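Local coordinates for protein ribosomal RNA small subunit methyltransferase E (PDB 5VM8) that probably transfers a methyl group from S-adenosyl methionine to the N3 of a uridine in the RNA of the small ribosomal subunit, at residues 94-99 and 200-205; 179-184 and 212-217; 105-110 and 233-238; 196-199 and 204-207. All blocks are in the same frame, centred on the assembly; numbering follows the deposited sequence.

Contact 1: 94-99 and 200-205; sequences GDRMDF and GPEGGW
R96 reaches out from the first turn of helix 94-106 and lays its side chain against E202, in the loop that follows strand 195-199. The tight part is aliphatic and flat. R96 CD packs on E202 CG at 3.7 Å, and beyond it the guanidinium spreads over the backbone, with E202 CA 3.9 Å above its plane and centred on it. A fully extended chain makes this reach possible: R96 has CG anti to the backbone N (chi1 -179°) and stays straight out to NE. Charge plays a looser part. The two side chains run past each other in opposite directions, so R96 NE and E202 OE1 end 5.2 Å apart, and each polar end is taken up by another partner: R96 NH2 bonds to R229 O, and E202 OE1 accepts from S93 N. Both residues keep some exposure to solvent, whereas P201, just before, is buried against S90 and S117. P201 also opens a type I turn that closes through G204 N to P201 O at 3.0 Å. The loop's GPEGG sequence, of which the turn takes PEGG, is characteristic of this family and belongs to the knotted cofactor-binding region of SPOUT methyltransferases.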
loop_
_atom_site.group_PDB
_atom_site.type_symbol
_atom_site.label_atom_id
_atom_site.label_comp_id
_atom_site.label_asym_id
_atom_site.label_seq_id
_atom_site.Cartn_x
_atom_site.Cartn_y
_atom_site.Cartn_z
ATOM N N GLY A 94 -8.444 -0.775 13.984
ATOM C CA GLY A 94 -8.035 0.616 13.986
ATOM C C GLY A 94 -6.633 1.039 13.607
ATOM O O GLY A 94 -6.218 0.876 12.458
ATOM N N ASP A 95 -5.930 1.608 14.595
ATOM C CA ASP A 95 -4.590 2.161 14.402
ATOM C C ASP A 95 -3.622 1.120 13.896
ATOM O O ASP A 95 -2.752 1.424 13.074
ATOM C CB ASP A 95 -4.052 2.761 15.704
ATOM C CG ASP A 95 -4.393 4.207 15.849
ATOM O OD1 ASP A 95 -5.179 4.694 15.010
ATOM O OD2 ASP A 95 -3.873 4.863 16.785
ATOM N N ARG A 96 -3.747 -0.115 14.367
ATOM C CA ARG A 96 -2.770 -1.106 13.947
ATOM C C ARG A 96 -2.865 -1.357 12.444
ATOM O O ARG A 96 -1.849 -1.418 11.747
ATOM C CB ARG A 96 -2.993 -2.389 14.731
ATOM C CG ARG A 96 -2.012 -3.469 14.388
ATOM C CD ARG A 96 -2.243 -4.630 15.321
ATOM N NE ARG A 96 -1.282 -5.690 15.098
ATOM C CZ ARG A 96 -0.498 -6.169 16.051
ATOM N NH1 ARG A 96 -0.582 -5.671 17.276
ATOM N NH2 ARG A 96 0.349 -7.151 15.783
ATOM N N MET A 97 -4.086 -1.427 11.927
ATOM C CA MET A 97 -4.305 -1.598 10.503
ATOM C C MET A 97 -3.938 -0.340 9.720
ATOM O O MET A 97 -3.290 -0.414 8.669
ATOM C CB MET A 97 -5.779 -1.940 10.293
ATOM C CG MET A 97 -6.133 -2.464 8.931
ATOM S SD MET A 97 -5.329 -4.016 8.653
ATOM C CE MET A 97 -5.710 -4.244 6.934
ATOM N N ASP A 98 -4.410 0.820 10.192
ATOM C CA ASP A 98 -4.201 2.084 9.486
ATOM C C ASP A 98 -2.714 2.414 9.360
ATOM O O ASP A 98 -2.252 2.821 8.292
ATOM C CB ASP A 98 -4.957 3.206 10.213
ATOM C CG ASP A 98 -6.501 3.013 10.212
ATOM O OD1 ASP A 98 -7.033 2.078 9.572
ATOM O OD2 ASP A 98 -7.188 3.792 10.910
ATOM N N PHE A 99 -1.956 2.283 10.461
ATOM C CA PHE A 99 -0.512 2.503 10.415
ATOM C C PHE A 99 0.169 1.484 9.515
ATOM O O PHE A 99 1.078 1.830 8.751
ATOM C CB PHE A 99 0.090 2.460 11.820
ATOM C CG PHE A 99 -0.227 3.673 12.641
ATOM C CD1 PHE A 99 -0.489 4.881 12.029
ATOM C CD2 PHE A 99 -0.270 3.603 14.024
ATOM C CE1 PHE A 99 -0.788 6.012 12.789
ATOM C CE2 PHE A 99 -0.571 4.719 14.789
ATOM C CZ PHE A 99 -0.832 5.925 14.170
ATOM N N GLY A 200 0.119 -11.602 10.476
ATOM C CA GLY A 200 -1.052 -11.887 11.261
ATOM C C GLY A 200 -1.649 -10.703 11.991
ATOM O O GLY A 200 -1.136 -9.581 11.957
ATOM N N PRO A 201 -2.787 -10.940 12.622
ATOM C CA PRO A 201 -3.463 -9.881 13.376
ATOM C C PRO A 201 -2.888 -9.773 14.771
ATOM O O PRO A 201 -1.883 -10.430 15.060
ATOM C CB PRO A 201 -4.937 -10.340 13.398
ATOM C CG PRO A 201 -4.838 -11.882 13.374
ATOM C CD PRO A 201 -3.566 -12.205 12.581
ATOM N N GLU A 202 -3.520 -8.947 15.618
ATOM C CA GLU A 202 -3.139 -8.836 17.021
ATOM C C GLU A 202 -2.970 -10.212 17.655
ATOM O O GLU A 202 -1.911 -10.530 18.210
ATOM C CB GLU A 202 -4.210 -8.056 17.812
ATOM C CG GLU A 202 -4.677 -6.736 17.237
ATOM C CD GLU A 202 -5.834 -6.830 16.242
ATOM O OE1 GLU A 202 -6.410 -5.763 15.937
ATOM O OE2 GLU A 202 -6.175 -7.936 15.761
ATOM N N GLY A 203 -4.006 -11.054 17.550
ATOM C CA GLY A 203 -4.020 -12.363 18.183
ATOM C C GLY A 203 -3.046 -13.367 17.599
ATOM O O GLY A 203 -2.827 -14.421 18.209
ATOM N N GLY A 204 -2.495 -13.095 16.410
ATOM C CA GLY A 204 -1.492 -13.967 15.835
ATOM C C GLY A 204 -2.062 -15.088 14.987
ATOM O O GLY A 204 -3.258 -15.166 14.688
ATOM N N TRP A 205 -1.154 -15.961 14.561
ATOM C CA TRP A 205 -1.518 -17.142 13.784
ATOM C C TRP A 205 -1.957 -18.307 14.671
ATOM O O TRP A 205 -1.409 -18.519 15.754
ATOM C CB TRP A 205 -0.334 -17.609 12.936
ATOM C CG TRP A 205 0.206 -16.597 11.975
ATOM C CD1 TRP A 205 1.496 -16.140 11.889
ATOM C CD2 TRP A 205 -0.526 -15.936 10.941
ATOM N NE1 TRP A 205 1.603 -15.246 10.856
ATOM C CE2 TRP A 205 0.375 -15.099 10.261
ATOM C CE3 TRP A 205 -1.866 -15.974 10.522
ATOM C CZ2 TRP A 205 -0.008 -14.318 9.169
ATOM C CZ3 TRP A 205 -2.254 -15.180 9.455
ATOM C CH2 TRP A 205 -1.330 -14.348 8.801
#

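Contact 2: 179-184 and 212-217; sequences INRACK and QAFEAG
The guanidinium of R181 lies flat on the ring of F214, joining the turn before strand 182-184 to the last turns of helix 207-215. Taken in order, the helical segment begins with Q212, whose side chain leans on Y161 and L165 of helix 161-165. A213 is buried and turns the same way, toward Y161 and F218. F214 then faces R181. Its CG is anti to the backbone N (chi1 -179°), which carries the ring out from the helix to meet the arginine. The planes are 13° apart and R181 CZ stands 3.8 Å from the ring centroid, over the face, a cation-pi stack. R181 NE and F214 CD2 approach to 3.4 Å, while R181 NH1 reaches back to F214 CB at 3.6 Å. A bend at chi3 (-82°) lets R181 lie down on the ring, and a weak hydrogen bond from NH1 to Q211 OE1 helps to hold it. After E215 the helix runs out: A216 N still bonds to Q212 O at 2.8 Å, and G217 leaves helical geometry with positive phi. What results is a surface arginine-aromatic stack on the last turn of a helix that a Schellman motif at G217 closes.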
loop_
_atom_site.group_PDB
_atom_site.type_symbol
_atom_site.label_atom_id
_atom_site.label_comp_id
_atom_site.label_asym_id
_atom_site.label_seq_id
_atom_site.Cartn_x
_atom_site.Cartn_y
_atom_site.Cartn_z
ATOM N N ILE A 179 7.605 -17.251 14.405
ATOM C CA ILE A 179 8.797 -17.695 15.096
ATOM C C ILE A 179 8.994 -19.186 14.944
ATOM O O ILE A 179 10.019 -19.719 15.378
ATOM C CB ILE A 179 8.703 -17.314 16.584
ATOM C CG1 ILE A 179 10.099 -17.106 17.188
ATOM C CG2 ILE A 179 7.911 -18.385 17.354
ATOM C CD1 ILE A 179 10.100 -16.188 18.404
ATOM N N ASN A 180 8.054 -19.877 14.313
ATOM C CA ASN A 180 8.037 -21.334 14.264
ATOM C C ASN A 180 8.550 -21.816 12.916
ATOM O O ASN A 180 8.070 -21.368 11.868
ATOM C CB ASN A 180 6.626 -21.841 14.545
ATOM C CG ASN A 180 6.147 -21.452 15.939
ATOM O OD1 ASN A 180 6.808 -21.731 16.941
ATOM N ND2 ASN A 180 5.000 -20.777 16.003
ATOM N N ARG A 181 9.511 -22.744 12.952
ATOM C CA ARG A 181 10.156 -23.288 11.757
ATOM C C ARG A 181 10.735 -22.164 10.899
ATOM O O ARG A 181 10.521 -22.102 9.687
ATOM C CB ARG A 181 9.171 -24.146 10.966
ATOM C CG ARG A 181 8.748 -25.412 11.703
ATOM C CD ARG A 181 8.019 -26.383 10.791
ATOM N NE ARG A 181 6.614 -26.007 10.652
ATOM C CZ ARG A 181 5.662 -26.830 10.225
ATOM N NH1 ARG A 181 4.403 -26.413 10.127
ATOM N NH2 ARG A 181 5.977 -28.072 9.901
ATOM N N ALA A 182 11.509 -21.287 11.546
ATOM C CA ALA A 182 11.958 -20.031 10.968
ATOM C C ALA A 182 13.459 -19.964 10.709
ATOM O O ALA A 182 14.261 -20.689 11.298
ATOM C CB ALA A 182 11.588 -18.866 11.885
ATOM N N CYS A 183 13.809 -19.022 9.837
ATOM C CA CYS A 183 15.160 -18.546 9.555
ATOM C C CYS A 183 15.123 -17.017 9.537
ATOM O O CYS A 183 14.055 -16.397 9.581
ATOM C CB CYS A 183 15.699 -19.088 8.220
ATOM S SG CYS A 183 14.945 -18.361 6.693
ATOM N N LYS A 184 16.289 -16.389 9.509
ATOM C CA LYS A 184 16.221 -14.947 9.414
ATOM C C LYS A 184 15.865 -14.570 7.985
ATOM O O LYS A 184 16.085 -15.331 7.039
ATOM C CB LYS A 184 17.546 -14.299 9.809
ATOM C CG LYS A 184 18.006 -14.643 11.214
ATOM C CD LYS A 184 19.425 -14.159 11.471
ATOM C CE LYS A 184 19.421 -12.756 12.013
ATOM N NZ LYS A 184 18.327 -12.657 12.995
ATOM N N GLN A 212 -0.751 -24.644 7.321
ATOM C CA GLN A 212 -1.239 -24.422 5.968
ATOM C C GLN A 212 -0.239 -23.608 5.161
ATOM O O GLN A 212 0.056 -23.946 4.011
ATOM C CB GLN A 212 -2.616 -23.751 6.010
ATOM C CG GLN A 212 -3.757 -24.758 6.258
ATOM C CD GLN A 212 -4.998 -24.153 6.925
ATOM O OE1 GLN A 212 -5.298 -22.972 6.762
ATOM N NE2 GLN A 212 -5.730 -24.983 7.675
ATOM N N ALA A 213 0.334 -22.566 5.778
ATOM C CA ALA A 213 1.338 -21.744 5.117
ATOM C C ALA A 213 2.581 -22.562 4.803
ATOM O O ALA A 213 3.089 -22.518 3.678
ATOM C CB ALA A 213 1.674 -20.526 5.987
ATOM N N PHE A 214 3.035 -23.373 5.756
ATOM C CA PHE A 214 4.179 -24.248 5.506
ATOM C C PHE A 214 3.900 -25.185 4.321
ATOM O O PHE A 214 4.753 -25.378 3.443
ATOM C CB PHE A 214 4.494 -25.027 6.793
ATOM C CG PHE A 214 5.676 -25.973 6.689
ATOM C CD1 PHE A 214 5.575 -27.188 6.033
ATOM C CD2 PHE A 214 6.892 -25.647 7.288
ATOM C CE1 PHE A 214 6.662 -28.036 5.950
ATOM C CE2 PHE A 214 7.974 -26.497 7.213
ATOM C CZ PHE A 214 7.859 -27.692 6.543
ATOM N N GLU A 215 2.713 -25.795 4.291
ATOM C CA GLU A 215 2.342 -26.657 3.166
ATOM C C GLU A 215 2.163 -25.875 1.862
ATOM O O GLU A 215 2.395 -26.418 0.779
ATOM C CB GLU A 215 1.074 -27.440 3.516
ATOM C CG GLU A 215 1.292 -28.490 4.589
ATOM C CD GLU A 215 -0.010 -29.002 5.145
ATOM O OE1 GLU A 215 -1.069 -28.514 4.691
ATOM O OE2 GLU A 215 0.019 -29.898 6.017
ATOM N N ALA A 216 1.719 -24.621 1.926
ATOM C CA ALA A 216 1.643 -23.801 0.715
ATOM C C ALA A 216 3.014 -23.308 0.239
ATOM O O ALA A 216 3.078 -22.509 -0.697
ATOM C CB ALA A 216 0.729 -22.593 0.932
ATOM N N GLY A 217 4.097 -23.740 0.873
ATOM C CA GLY A 217 5.426 -23.347 0.459
ATOM C C GLY A 217 5.949 -22.065 1.067
ATOM O O GLY A 217 6.939 -21.529 0.569
#

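Contact 3: 105-110 and 233-238; sequences VELGVT and APLAAI
L107, just past the end of helix 94-106, points at the side of helix 232-244 and meets it with two different parts of its side chain. Its CB comes first, resting on the CG2 branch of I238 at 3.8 Å. That branch is anti to the I238 backbone N, and it also lies 3.9 Å from the L107 carbonyl O, so one methyl packs against both the root of the side chain and its backbone; the same carbonyl accepts a hydrogen bond from Q242 NE2, one turn further along helix 232-244. From CB the chain runs beside its own backbone N (chi1 -61°), and CG carries the isobutyl end along the partner helix toward its earlier turn. The tip methyl CD1 arrives over L235, touching the backbone L235 O at 3.6 Å and L235 CB at 4.2 Å.

The chain can turn here because G108 takes a positive phi: it forms a Schellman motif, with G108 N bonded to V105 O at 3.0 Å, and leads toward strand 111-116. The partner helix is the C-terminal helix of the SPOUT methyltransferase domain, a fold whose late segments pass through a trefoil knot, and the contact sets it against the first helix of that domain.

Past the glycine, V109 returns to the interface beside L107. Its CG2 meets the other arm of I238, the CD1 methyl, at 4.3 Å, so I238 spans the turn with CG2 against L107 and CD1 against V109. I238 and V109 also both touch S104, a residue of helix 94-106.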
loop_
_atom_site.group_PDB
_atom_site.type_symbol
_atom_site.label_atom_id
_atom_site.label_comp_id
_atom_site.label_asym_id
_atom_site.label_seq_id
_atom_site.Cartn_x
_atom_site.Cartn_y
_atom_site.Cartn_z
ATOM N N VAL A 105 2.964 1.733 2.550
ATOM C CA VAL A 105 2.954 2.502 1.304
ATOM C C VAL A 105 4.150 3.447 1.245
ATOM O O VAL A 105 4.810 3.561 0.211
ATOM C CB VAL A 105 1.623 3.270 1.150
ATOM C CG1 VAL A 105 1.699 4.237 -0.025
ATOM C CG2 VAL A 105 0.446 2.277 0.965
ATOM N N GLU A 106 4.439 4.155 2.341
ATOM C CA GLU A 106 5.633 4.993 2.364
ATOM C C GLU A 106 6.878 4.164 2.099
ATOM O O GLU A 106 7.817 4.647 1.456
ATOM C CB GLU A 106 5.800 5.720 3.701
ATOM C CG GLU A 106 4.709 6.730 4.048
ATOM C CD GLU A 106 4.814 7.201 5.507
ATOM O OE1 GLU A 106 5.948 7.408 5.998
ATOM O OE2 GLU A 106 3.790 7.268 6.196
ATOM N N LEU A 107 6.906 2.915 2.580
ATOM C CA LEU A 107 8.064 2.048 2.399
ATOM C C LEU A 107 8.044 1.310 1.066
ATOM O O LEU A 107 8.922 0.480 0.826
ATOM C CB LEU A 107 8.160 1.054 3.547
ATOM C CG LEU A 107 8.333 1.742 4.898
ATOM C CD1 LEU A 107 8.047 0.796 6.040
ATOM C CD2 LEU A 107 9.756 2.304 5.035
ATOM N N GLY A 108 7.063 1.574 0.207
ATOM C CA GLY A 108 7.122 1.151 -1.172
ATOM C C GLY A 108 6.439 -0.155 -1.512
ATOM O O GLY A 108 6.705 -0.703 -2.590
ATOM N N VAL A 109 5.574 -0.667 -0.641
ATOM C CA VAL A 109 4.887 -1.924 -0.925
ATOM C C VAL A 109 4.099 -1.777 -2.222
ATOM O O VAL A 109 3.580 -0.694 -2.531
ATOM C CB VAL A 109 4.002 -2.306 0.279
ATOM C CG1 VAL A 109 2.675 -1.525 0.287
ATOM C CG2 VAL A 109 3.778 -3.779 0.346
ATOM N N THR A 110 4.057 -2.845 -3.028
ATOM C CA THR A 110 3.441 -2.729 -4.351
ATOM C C THR A 110 1.984 -3.166 -4.374
ATOM O O THR A 110 1.239 -2.720 -5.247
ATOM C CB THR A 110 4.208 -3.515 -5.426
ATOM O OG1 THR A 110 3.677 -4.842 -5.523
ATOM C CG2 THR A 110 5.665 -3.580 -5.110
ATOM N N ALA A 233 6.604 -4.887 13.264
ATOM C CA ALA A 233 7.255 -6.050 12.653
ATOM C C ALA A 233 7.091 -6.099 11.132
ATOM O O ALA A 233 8.109 -6.240 10.435
ATOM C CB ALA A 233 6.751 -7.333 13.316
ATOM N N PRO A 234 5.892 -5.985 10.551
ATOM C CA PRO A 234 5.822 -5.925 9.078
ATOM C C PRO A 234 6.474 -4.686 8.480
ATOM O O PRO A 234 7.066 -4.761 7.395
ATOM C CB PRO A 234 4.310 -5.930 8.794
ATOM C CG PRO A 234 3.643 -5.485 10.082
ATOM C CD PRO A 234 4.546 -6.053 11.162
ATOM N N LEU A 235 6.369 -3.536 9.146
ATOM C CA LEU A 235 7.043 -2.339 8.660
ATOM C C LEU A 235 8.556 -2.529 8.672
ATOM O O LEU A 235 9.241 -2.231 7.685
ATOM C CB LEU A 235 6.628 -1.127 9.495
ATOM C CG LEU A 235 5.111 -1.008 9.559
ATOM C CD1 LEU A 235 4.691 0.144 10.460
ATOM C CD2 LEU A 235 4.558 -0.862 8.153
ATOM N N ALA A 236 9.100 -3.011 9.794
ATOM C CA ALA A 236 10.541 -3.218 9.863
ATOM C C ALA A 236 10.996 -4.194 8.789
ATOM O O ALA A 236 12.059 -4.009 8.191
ATOM C CB ALA A 236 10.946 -3.700 11.257
ATOM N N ALA A 237 10.164 -5.209 8.489
ATOM C CA ALA A 237 10.525 -6.241 7.524
ATOM C C ALA A 237 10.589 -5.684 6.113
ATOM O O ALA A 237 11.540 -5.970 5.366
ATOM C CB ALA A 237 9.533 -7.406 7.609
ATOM N N ILE A 238 9.595 -4.877 5.733
ATOM C CA ILE A 238 9.581 -4.268 4.402
ATOM C C ILE A 238 10.791 -3.351 4.212
ATOM O O ILE A 238 11.437 -3.371 3.155
ATOM C CB ILE A 238 8.250 -3.523 4.180
ATOM C CG1 ILE A 238 7.089 -4.529 4.208
ATOM C CG2 ILE A 238 8.267 -2.725 2.885
ATOM C CD1 ILE A 238 5.667 -3.924 4.232
#

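Contact 4: 196-199 and 204-207; sequences VFMV and GWTE
W205 brings the six-membered end of its indole in against M198 and V199, the last two residues of strand 195-199. Apolar contact between side chains is carried by the methionine. M198 CE sits 3.6 Å from W205 CH2, with the two side chains crossing at about a right angle and the methyl coming in obliquely to the ring. The methionine gets there by folding back at its end, chi3 54°, which swings CE toward the tryptophan.

Ring against backbone is the second kind. The indole is aimed edge-on at the strand, with M198 C and V199 N lying in its plane. W205 has CG beside its backbone N (chi1 -58°), and this sends the ring back toward the strand. The model is too close where the ring meets the V199 carbonyl, so the exact depth of insertion there is doubtful.

Polar bonds lie around this packing. W205 NE1 donates to M177 O, which satisfies the indole nitrogen and helps fix the ring's rotation, while V199 O is hydrogen-bonded to S90 OG. Next along the chain, T206 is the N-cap of helix 207-215: its side chain caps a backbone N in the first turn and T206 N bonds to E209 OE1, a reciprocal arrangement like that of a capping box.

Strand 195-199 runs between 85-90 and 173-177 in the parallel sheet; F197 and V199 pack on helix 232-244, M198 turns the other way toward W205, and the indole also meets Y161 of helix 161-165.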
loop_
_atom_site.group_PDB
_atom_site.type_symbol
_atom_site.label_atom_id
_atom_site.label_comp_id
_atom_site.label_asym_id
_atom_site.label_seq_id
_atom_site.Cartn_x
_atom_site.Cartn_y
_atom_site.Cartn_z
ATOM N N VAL A 196 5.969 -12.255 -1.619
ATOM C CA VAL A 196 4.653 -12.281 -1.006
ATOM C C VAL A 196 4.904 -12.473 0.474
ATOM O O VAL A 196 5.575 -13.428 0.887
ATOM C CB VAL A 196 3.758 -13.388 -1.586
ATOM C CG1 VAL A 196 2.475 -13.488 -0.796
ATOM C CG2 VAL A 196 3.446 -13.069 -3.029
ATOM N N PHE A 197 4.362 -11.567 1.267
ATOM C CA PHE A 197 4.715 -11.460 2.661
ATOM C C PHE A 197 3.434 -11.473 3.478
ATOM O O PHE A 197 2.558 -10.637 3.246
ATOM C CB PHE A 197 5.506 -10.144 2.775
ATOM C CG PHE A 197 5.759 -9.672 4.147
ATOM C CD1 PHE A 197 6.333 -10.501 5.082
ATOM C CD2 PHE A 197 5.524 -8.350 4.467
ATOM C CE1 PHE A 197 6.623 -10.046 6.348
ATOM C CE2 PHE A 197 5.800 -7.886 5.731
ATOM C CZ PHE A 197 6.369 -8.748 6.674
ATOM N N MET A 198 3.346 -12.379 4.459
ATOM C CA MET A 198 2.104 -12.630 5.188
ATOM C C MET A 198 2.242 -12.235 6.649
ATOM O O MET A 198 3.185 -12.657 7.330
ATOM C CB MET A 198 1.678 -14.075 5.143
ATOM C CG MET A 198 1.234 -14.564 3.818
ATOM S SD MET A 198 0.024 -15.826 4.211
ATOM C CE MET A 198 -0.972 -14.749 5.252
ATOM N N VAL A 199 1.297 -11.437 7.134
ATOM C CA VAL A 199 1.354 -10.940 8.499
ATOM C C VAL A 199 0.033 -11.214 9.207
ATOM O O VAL A 199 -1.042 -11.030 8.627
ATOM C CB VAL A 199 1.700 -9.435 8.531
ATOM C CG1 VAL A 199 1.820 -8.962 9.950
ATOM C CG2 VAL A 199 3.005 -9.204 7.777
ATOM N N GLY A 204 -2.495 -13.095 16.410
ATOM C CA GLY A 204 -1.492 -13.967 15.835
ATOM C C GLY A 204 -2.062 -15.088 14.987
ATOM O O GLY A 204 -3.258 -15.166 14.688
ATOM N N TRP A 205 -1.154 -15.961 14.561
ATOM C CA TRP A 205 -1.518 -17.142 13.784
ATOM C C TRP A 205 -1.957 -18.307 14.671
ATOM O O TRP A 205 -1.409 -18.519 15.754
ATOM C CB TRP A 205 -0.334 -17.609 12.936
ATOM C CG TRP A 205 0.206 -16.597 11.975
ATOM C CD1 TRP A 205 1.496 -16.140 11.889
ATOM C CD2 TRP A 205 -0.526 -15.936 10.941
ATOM N NE1 TRP A 205 1.603 -15.246 10.856
ATOM C CE2 TRP A 205 0.375 -15.099 10.261
ATOM C CE3 TRP A 205 -1.866 -15.974 10.522
ATOM C CZ2 TRP A 205 -0.008 -14.318 9.169
ATOM C CZ3 TRP A 205 -2.254 -15.180 9.455
ATOM C CH2 TRP A 205 -1.330 -14.348 8.801
ATOM N N THR A 206 -2.923 -19.099 14.182
ATOM C CA THR A 206 -3.162 -20.391 14.833
ATOM C C THR A 206 -2.159 -21.434 14.338
ATOM O O THR A 206 -1.564 -21.309 13.262
ATOM C CB THR A 206 -4.597 -20.944 14.615
ATOM O OG1 THR A 206 -4.795 -21.309 13.239
ATOM C CG2 THR A 206 -5.694 -20.005 15.098
ATOM N N GLU A 207 -2.011 -22.490 15.140
ATOM C CA GLU A 207 -1.099 -23.585 14.816
ATOM C C GLU A 207 -1.414 -24.183 13.450
ATOM O O GLU A 207 -0.505 -24.440 12.651
ATOM C CB GLU A 207 -1.200 -24.647 15.919
ATOM C CG GLU A 207 -0.186 -25.782 15.890
ATOM C CD GLU A 207 -0.604 -26.952 16.794
ATOM O OE1 GLU A 207 -1.738 -26.927 17.319
ATOM O OE2 GLU A 207 0.193 -27.899 16.976
#

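All four contacts lie in the SPOUT methyltransferase domain. Contacts 1 and 4 share G204 and W205, their centres 11 Å apart: the 200-206 loop leaves the parallel sheet, meets helix 94-106, then folds back on strand 195-199. Contact 2 follows on the outer side, its centre 9 Å from contact 4, beside edge strand 182-184. Contact 3 joins the loop after helix 94-106 to the last helix, 232-244, and touches contact 4 directly through A237 and F197. Contacts 1 and 3 share helix 94-106, centres 14 Å apart. Along the chain contact 4 falls between the segments of contact 2, and both between those of contact 3; contact 1 crosses contacts 2 and 3, consistent with a trefoil-knotted fold.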